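Local coordinates for protein KLLA0C04147p (Kluyveromyces lactis, PDB 5H2D) that binds ergosterol in the sterol-binding domain that forms this chain, part of the oxysterol-binding protein Osh1, and probably transfers sterols between membranes, at residues 347-357 with 424-435. Residues are numbered along the deposited sequence; the frame is centred on the assembly and turned at random.
Sequences WLPPTDTRLRP and RDHKLADEGDIF
The C-terminal ring of Phe435 packs flat against the backbone of Arg356: Arg356 CA stands 3.7 Å from the Phe435 ring centroid and 6° off the ring normal, a CH-pi contact over the centre of one face. Ile434 CG1 covers the opposite face near its rim. A chi1 of -173° turns the extended Arg356 chain across the ring, bringing its CG within 3.4 Å of Phe435 CE1, while Pro357 CD meets Phe435 CB at 3.6 Å. At the ring edge, Asp352 O lies 3.2 Å from Phe435 CE2. Cutting Phe435 back to an alanine would remove the ring and is likely to leave Arg356 CA and Pro357 CD without their apolar cover.

Farther along, two type I beta turns, Pro349 to Asp352 and Leu428 to Glu431, meet. Buried Leu428 sets CD1 3.9 Å from Pro349 CD, Pro350 CG lies 3.3 Å from Ala429 O, and a side chain at Gly432 would clash with Thr351 CG2.

The polar edge is water-bridged: one water donates to Pro350 O and accepts from Ile434 N; another joins Glu431 O to Thr351 OG1, which also hydrogen-bonds to Thr128 OG1. His426 is exposed, far less covered than Phe435, and meets the six-membered ring of Trp347 obliquely, planes at 31°.

The tail after helix 419-424 thus lies along the loop leading into helix 357-363. Thr351 and Thr353 bond through their backbones to Thr128 of strand 128-133, while Asp433 and Phe435 O engage Arg380 of helix 367-390.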
# COMPACT_ATOMS: atom_id res chain seq x y z
N TRP A 347 6.29 -9.83 20.60
CA TRP A 347 5.85 -8.44 20.68
C TRP A 347 4.45 -8.23 20.12
O TRP A 347 3.82 -7.22 20.45
CB TRP A 347 6.81 -7.54 19.90
CG TRP A 347 8.20 -7.51 20.47
CD1 TRP A 347 9.26 -8.31 20.11
CD2 TRP A 347 8.67 -6.66 21.52
NE1 TRP A 347 10.36 -8.00 20.88
CE2 TRP A 347 10.02 -6.99 21.75
CE3 TRP A 347 8.07 -5.66 22.29
CZ2 TRP A 347 10.79 -6.35 22.72
CZ3 TRP A 347 8.84 -5.02 23.26
CH2 TRP A 347 10.19 -5.37 23.46
N LEU A 348 3.96 -9.14 19.30
CA LEU A 348 2.76 -8.84 18.53
C LEU A 348 1.49 -8.90 19.37
O LEU A 348 1.37 -9.71 20.30
CB LEU A 348 2.63 -9.84 17.38
CG LEU A 348 3.76 -9.84 16.36
CD1 LEU A 348 3.55 -11.00 15.39
CD2 LEU A 348 3.83 -8.51 15.60
N PRO A 349 0.50 -8.09 19.02
CA PRO A 349 -0.85 -8.29 19.55
C PRO A 349 -1.44 -9.55 18.97
O PRO A 349 -1.01 -10.00 17.90
CB PRO A 349 -1.60 -7.05 19.05
CG PRO A 349 -0.91 -6.71 17.75
CD PRO A 349 0.54 -7.10 17.92
N PRO A 350 -2.45 -10.14 19.62
CA PRO A 350 -3.08 -11.35 19.06
C PRO A 350 -3.75 -11.13 17.72
O PRO A 350 -4.12 -12.10 17.07
CB PRO A 350 -4.10 -11.76 20.13
CG PRO A 350 -3.77 -10.97 21.33
CD PRO A 350 -3.01 -9.76 20.92
N THR A 351 -3.92 -9.87 17.31
CA THR A 351 -4.61 -9.53 16.08
C THR A 351 -3.69 -9.43 14.87
O THR A 351 -4.20 -9.21 13.77
CB THR A 351 -5.34 -8.20 16.25
OG1 THR A 351 -4.38 -7.21 16.67
CG2 THR A 351 -6.49 -8.31 17.27
N ASP A 352 -2.37 -9.57 15.03
CA ASP A 352 -1.49 -9.33 13.89
C ASP A 352 -1.67 -10.40 12.82
O ASP A 352 -1.79 -11.59 13.11
CB ASP A 352 -0.02 -9.29 14.32
CG ASP A 352 0.89 -8.81 13.19
OD1 ASP A 352 1.00 -7.57 13.01
OD2 ASP A 352 1.47 -9.65 12.47
N THR A 353 -1.67 -9.95 11.55
CA THR A 353 -1.85 -10.84 10.41
C THR A 353 -0.89 -12.03 10.40
O THR A 353 -1.26 -13.12 9.93
CB THR A 353 -1.69 -10.04 9.11
OG1 THR A 353 -2.65 -8.97 9.10
CG2 THR A 353 -1.89 -10.95 7.86
N ARG A 354 0.34 -11.85 10.90
CA ARG A 354 1.27 -12.98 10.92
C ARG A 354 0.72 -14.16 11.71
O ARG A 354 1.10 -15.31 11.46
CB ARG A 354 2.61 -12.56 11.51
CG ARG A 354 3.38 -11.60 10.63
CD ARG A 354 4.54 -11.04 11.41
NE ARG A 354 5.26 -9.99 10.70
CZ ARG A 354 4.94 -8.71 10.78
NH1 ARG A 354 3.91 -8.33 11.51
NH2 ARG A 354 5.67 -7.81 10.14
N LEU A 355 -0.19 -13.90 12.65
CA LEU A 355 -0.77 -14.96 13.47
C LEU A 355 -2.05 -15.51 12.89
O LEU A 355 -2.65 -16.41 13.49
CB LEU A 355 -1.05 -14.44 14.88
CG LEU A 355 0.17 -13.83 15.56
CD1 LEU A 355 -0.17 -13.24 16.92
CD2 LEU A 355 1.27 -14.88 15.68
N ARG A 356 -2.50 -14.99 11.75
CA ARG A 356 -3.77 -15.43 11.18
C ARG A 356 -3.64 -16.85 10.62
O ARG A 356 -2.82 -17.08 9.72
CB ARG A 356 -4.23 -14.45 10.10
CG ARG A 356 -5.61 -14.81 9.65
CD ARG A 356 -6.20 -13.86 8.63
NE ARG A 356 -7.42 -14.49 8.14
CZ ARG A 356 -8.42 -13.86 7.54
NH1 ARG A 356 -8.38 -12.54 7.36
NH2 ARG A 356 -9.47 -14.56 7.13
N PRO A 357 -4.40 -17.83 11.13
CA PRO A 357 -4.08 -19.24 10.88
C PRO A 357 -4.49 -19.77 9.52
O PRO A 357 -3.82 -20.67 9.00
CB PRO A 357 -4.82 -19.97 12.01
CG PRO A 357 -5.95 -19.08 12.38
CD PRO A 357 -5.39 -17.67 12.21
N ARG A 424 5.64 -1.66 23.25
CA ARG A 424 6.89 -1.54 24.00
C ARG A 424 6.74 -2.06 25.43
O ARG A 424 7.66 -2.71 25.96
CB ARG A 424 7.32 -0.07 24.00
CG ARG A 424 8.60 0.24 24.77
CD ARG A 424 8.69 1.73 25.07
NE ARG A 424 7.58 2.15 25.91
CZ ARG A 424 7.07 3.38 25.95
NH1 ARG A 424 7.58 4.35 25.19
NH2 ARG A 424 6.04 3.64 26.74
N ASP A 425 5.61 -1.77 26.07
CA ASP A 425 5.42 -2.08 27.48
C ASP A 425 4.73 -3.42 27.69
O ASP A 425 4.29 -3.70 28.81
CB ASP A 425 4.63 -0.96 28.15
CG ASP A 425 5.38 0.37 28.14
OD1 ASP A 425 6.61 0.36 27.95
OD2 ASP A 425 4.72 1.42 28.30
N HIS A 426 4.61 -4.24 26.64
CA HIS A 426 4.10 -5.60 26.75
C HIS A 426 2.66 -5.63 27.25
O HIS A 426 2.28 -6.49 28.07
CB HIS A 426 5.01 -6.44 27.65
CG HIS A 426 6.44 -6.39 27.23
ND1 HIS A 426 7.41 -5.70 27.94
CD2 HIS A 426 7.07 -6.90 26.14
CE1 HIS A 426 8.56 -5.81 27.31
NE2 HIS A 426 8.39 -6.53 26.22
N LYS A 427 1.84 -4.71 26.75
CA LYS A 427 0.46 -4.55 27.21
C LYS A 427 -0.56 -5.00 26.17
O LYS A 427 -1.73 -4.63 26.27
CB LYS A 427 0.20 -3.09 27.60
CG LYS A 427 0.98 -2.63 28.82
CD LYS A 427 0.53 -3.39 30.05
CE LYS A 427 1.11 -2.81 31.33
NZ LYS A 427 0.57 -3.51 32.53
N LEU A 428 -0.17 -5.81 25.20
CA LEU A 428 -1.07 -6.15 24.10
C LEU A 428 -1.72 -7.52 24.23
O LEU A 428 -2.60 -7.85 23.41
CB LEU A 428 -0.31 -6.08 22.76
CG LEU A 428 0.28 -4.73 22.37
CD1 LEU A 428 0.97 -4.85 21.02
CD2 LEU A 428 -0.84 -3.69 22.32
N ALA A 429 -1.36 -8.32 25.24
CA ALA A 429 -1.74 -9.73 25.23
C ALA A 429 -3.24 -9.95 25.16
O ALA A 429 -3.69 -10.99 24.66
CB ALA A 429 -1.16 -10.43 26.46
N ASP A 430 -4.04 -9.00 25.65
CA ASP A 430 -5.49 -9.15 25.60
C ASP A 430 -6.15 -8.10 24.70
O ASP A 430 -7.33 -7.79 24.86
CB ASP A 430 -6.09 -9.10 27.00
CG ASP A 430 -6.44 -10.49 27.53
OD1 ASP A 430 -6.79 -11.37 26.72
OD2 ASP A 430 -6.36 -10.70 28.76
N GLU A 431 -5.40 -7.57 23.73
CA GLU A 431 -5.93 -6.59 22.78
C GLU A 431 -6.48 -7.31 21.55
O GLU A 431 -5.91 -7.28 20.45
CB GLU A 431 -4.86 -5.58 22.40
CG GLU A 431 -4.45 -4.63 23.53
CD GLU A 431 -5.52 -3.61 23.87
OE1 GLU A 431 -5.28 -2.78 24.77
OE2 GLU A 431 -6.60 -3.63 23.24
N GLY A 432 -7.60 -7.98 21.74
CA GLY A 432 -8.30 -8.62 20.64
C GLY A 432 -8.19 -10.14 20.70
O GLY A 432 -7.22 -10.71 21.22
N ASP A 433 -9.20 -10.81 20.16
CA ASP A 433 -9.26 -12.27 20.13
C ASP A 433 -10.11 -12.66 18.91
O ASP A 433 -11.33 -12.83 19.02
CB ASP A 433 -9.82 -12.82 21.43
CG ASP A 433 -9.98 -14.33 21.43
OD1 ASP A 433 -9.41 -15.00 20.53
OD2 ASP A 433 -10.67 -14.84 22.33
N ILE A 434 -9.46 -12.78 17.75
CA ILE A 434 -10.18 -12.89 16.48
C ILE A 434 -9.77 -14.11 15.66
O ILE A 434 -10.42 -14.42 14.66
CB ILE A 434 -10.01 -11.61 15.64
CG1 ILE A 434 -8.52 -11.34 15.37
CG2 ILE A 434 -10.67 -10.42 16.34
CD1 ILE A 434 -8.26 -10.13 14.44
N PHE A 435 -8.70 -14.80 16.06
CA PHE A 435 -8.21 -15.95 15.29
C PHE A 435 -8.53 -17.28 15.99
O PHE A 435 -9.61 -17.45 16.54
CB PHE A 435 -6.70 -15.86 15.05
CG PHE A 435 -6.26 -14.65 14.25
CD1 PHE A 435 -7.02 -14.17 13.18
CD2 PHE A 435 -5.08 -14.00 14.58
CE1 PHE A 435 -6.59 -13.07 12.45
CE2 PHE A 435 -4.65 -12.89 13.86
CZ PHE A 435 -5.42 -12.42 12.80
O HOH W 1 -6.68 -13.18 17.83
O HOH W 2 -4.91 -5.14 18.53